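Local coordinates for stringent starvation protein A homolog (Haemophilus influenzae, PDB 3LYK) that probably forms an equimolar complex with the RNA polymerase holoenzyme, though not with its core enzyme, and has the glutathione S-transferase fold, at residues Ala26-Leu31 and Pro82-Val87. Numbering follows the deposited sequence.
Sequences AEKGVL and PPLMQV
In this glutathione S-transferase fold, the C-terminal end of helix 16-27, in the thioredoxin-like domain, meets the linker that runs from helix 68-78 to helix 89-115 of the all-helical domain. The helix closes in a Schellman motif: Gly29, lacking a CB, reaches positive phi at little cost, and its N returns a bond to Ala26 O at 3.1 Å. Within that last turn Glu27 points at the linker, and Lys28 starts off to one side but brings its end nearer. A long lysine suits its place because the chain, bent at chi2 (-64°) and then extended, carries the ammonium to Pro82 O, 2.8 Å from Lys28 NZ. The donor sits above the carbonyl plane, 36° out of it, with a C=O...N angle of 143°. Phe79 O and the carboxylate of Asp76 also hold this ammonium, and Asp76 OD1 in turn accepts Leu84 N. Buried, branched Leu84 meets the lysine tip to tip, CD1 lying 3.8 Å from Lys28 CE, while its CD2 is 4.0 Å from Glu27 OE1. Pro82, which follows a cis peptide bond, sets CD 3.3 Å from Glu27 O, where other residues would offer an N-H, and CG 3.5 Å from Glu27 OE1. The Glu27 side chain crosses that ring at about a right angle; a carboxylate suits the site because OE2 makes a salt bridge with Arg189 and a hydrogen bond with Ser191. Asp76 thus balances the buried lysine's charge and two carbonyls accept its hydrogen bonds, which probably keeps it protonated and ties the helix end to both the linker and helix 68-78.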
loop_
_atom_site.group_PDB
_atom_site.type_symbol
_atom_site.label_atom_id
_atom_site.label_comp_id
_atom_site.label_asym_id
_atom_site.label_seq_id
_atom_site.Cartn_x
_atom_site.Cartn_y
_atom_site.Cartn_z
ATOM N N ALA B 26 1.181 -18.566 -9.236
ATOM C CA ALA B 26 1.516 -19.973 -9.267
ATOM C C ALA B 26 1.014 -20.673 -8.006
ATOM O O ALA B 26 0.514 -21.780 -8.105
ATOM C CB ALA B 26 3.032 -20.172 -9.450
ATOM N N GLU B 27 1.109 -20.019 -6.839
ATOM C CA GLU B 27 0.532 -20.586 -5.635
ATOM C C GLU B 27 -0.944 -20.889 -5.823
ATOM O O GLU B 27 -1.416 -21.923 -5.381
ATOM C CB GLU B 27 0.653 -19.643 -4.440
ATOM C CG GLU B 27 1.966 -19.671 -3.705
ATOM C CD GLU B 27 2.198 -21.007 -2.940
ATOM O OE1 GLU B 27 1.243 -21.517 -2.291
ATOM O OE2 GLU B 27 3.345 -21.508 -2.964
ATOM N N LYS B 28 -1.665 -19.970 -6.442
ATOM C CA LYS B 28 -3.103 -20.102 -6.627
ATOM C C LYS B 28 -3.498 -21.031 -7.790
ATOM O O LYS B 28 -4.697 -21.340 -7.959
ATOM C CB LYS B 28 -3.754 -18.713 -6.853
ATOM C CG LYS B 28 -3.467 -17.675 -5.757
ATOM C CD LYS B 28 -4.065 -18.112 -4.440
ATOM C CE LYS B 28 -3.919 -17.005 -3.344
ATOM N NZ LYS B 28 -4.738 -17.435 -2.157
ATOM N N GLY B 29 -2.504 -21.429 -8.615
ATOM C CA GLY B 29 -2.714 -22.334 -9.751
ATOM C C GLY B 29 -3.466 -21.694 -10.892
ATOM O O GLY B 29 -4.175 -22.368 -11.622
ATOM N N VAL B 30 -3.308 -20.389 -11.058
ATOM C CA VAL B 30 -4.072 -19.631 -12.018
ATOM C C VAL B 30 -3.281 -19.599 -13.344
ATOM O O VAL B 30 -2.091 -19.219 -13.359
ATOM C CB VAL B 30 -4.251 -18.155 -11.488
ATOM C CG1 VAL B 30 -4.660 -17.212 -12.583
ATOM C CG2 VAL B 30 -5.244 -18.109 -10.335
ATOM N N LEU B 31 -3.928 -20.000 -14.437
ATOM C CA LEU B 31 -3.309 -19.898 -15.762
ATOM C C LEU B 31 -3.449 -18.499 -16.309
ATOM O O LEU B 31 -4.484 -17.860 -16.168
ATOM C CB LEU B 31 -3.909 -20.915 -16.753
ATOM C CG LEU B 31 -3.834 -22.406 -16.384
ATOM C CD1 LEU B 31 -4.510 -23.174 -17.557
ATOM C CD2 LEU B 31 -2.394 -22.960 -16.100
ATOM N N PRO B 82 -4.457 -21.976 -1.867
ATOM C CA PRO B 82 -4.213 -21.955 -0.420
ATOM C C PRO B 82 -4.099 -20.498 0.112
ATOM O O PRO B 82 -3.748 -19.576 -0.648
ATOM C CB PRO B 82 -2.853 -22.615 -0.302
ATOM C CG PRO B 82 -2.120 -22.123 -1.571
ATOM C CD PRO B 82 -3.201 -22.182 -2.629
ATOM N N PRO B 83 -4.431 -20.294 1.402
ATOM C CA PRO B 83 -4.445 -18.928 1.956
ATOM C C PRO B 83 -3.013 -18.375 2.082
ATOM O O PRO B 83 -2.112 -19.053 2.594
ATOM C CB PRO B 83 -5.143 -19.088 3.342
ATOM C CG PRO B 83 -5.008 -20.644 3.678
ATOM C CD PRO B 83 -4.978 -21.334 2.315
ATOM N N LEU B 84 -2.778 -17.172 1.574
ATOM C CA LEU B 84 -1.460 -16.559 1.727
ATOM C C LEU B 84 -1.463 -15.443 2.792
ATOM O O LEU B 84 -0.457 -14.756 3.014
ATOM C CB LEU B 84 -0.982 -16.041 0.358
ATOM C CG LEU B 84 -0.871 -17.118 -0.741
ATOM C CD1 LEU B 84 -0.365 -16.511 -2.056
ATOM C CD2 LEU B 84 0.123 -18.208 -0.280
HETATM N N MSE B 85 -2.607 -15.252 3.443
HETATM C CA MSE B 85 -2.701 -14.347 4.638
HETATM C C MSE B 85 -3.474 -15.059 5.701
HETATM O O MSE B 85 -4.242 -15.969 5.407
HETATM C CB MSE B 85 -3.503 -13.125 4.250
HETATM C CG MSE B 85 -2.827 -12.419 3.159
HETATM SE SE MSE B 85 -1.810 -10.975 3.939
HETATM C CE MSE B 85 -3.341 -9.985 3.332
ATOM N N GLN B 86 -3.325 -14.644 6.938
ATOM C CA GLN B 86 -4.149 -15.281 7.955
ATOM C C GLN B 86 -5.508 -14.686 7.934
ATOM O O GLN B 86 -5.818 -13.805 7.145
ATOM C CB GLN B 86 -3.541 -15.086 9.314
ATOM C CG GLN B 86 -2.071 -15.195 9.224
ATOM C CD GLN B 86 -1.479 -15.674 10.492
ATOM O OE1 GLN B 86 -2.156 -16.272 11.327
ATOM N NE2 GLN B 86 -0.205 -15.421 10.659
ATOM N N VAL B 87 -6.309 -15.189 8.834
ATOM C CA VAL B 87 -7.736 -14.950 8.879
ATOM C C VAL B 87 -8.021 -13.723 9.778
ATOM O O VAL B 87 -8.914 -12.914 9.502
ATOM C CB VAL B 87 -8.378 -16.270 9.451
ATOM C CG1 VAL B 87 -9.878 -16.166 9.639
ATOM C CG2 VAL B 87 -8.036 -17.470 8.476
#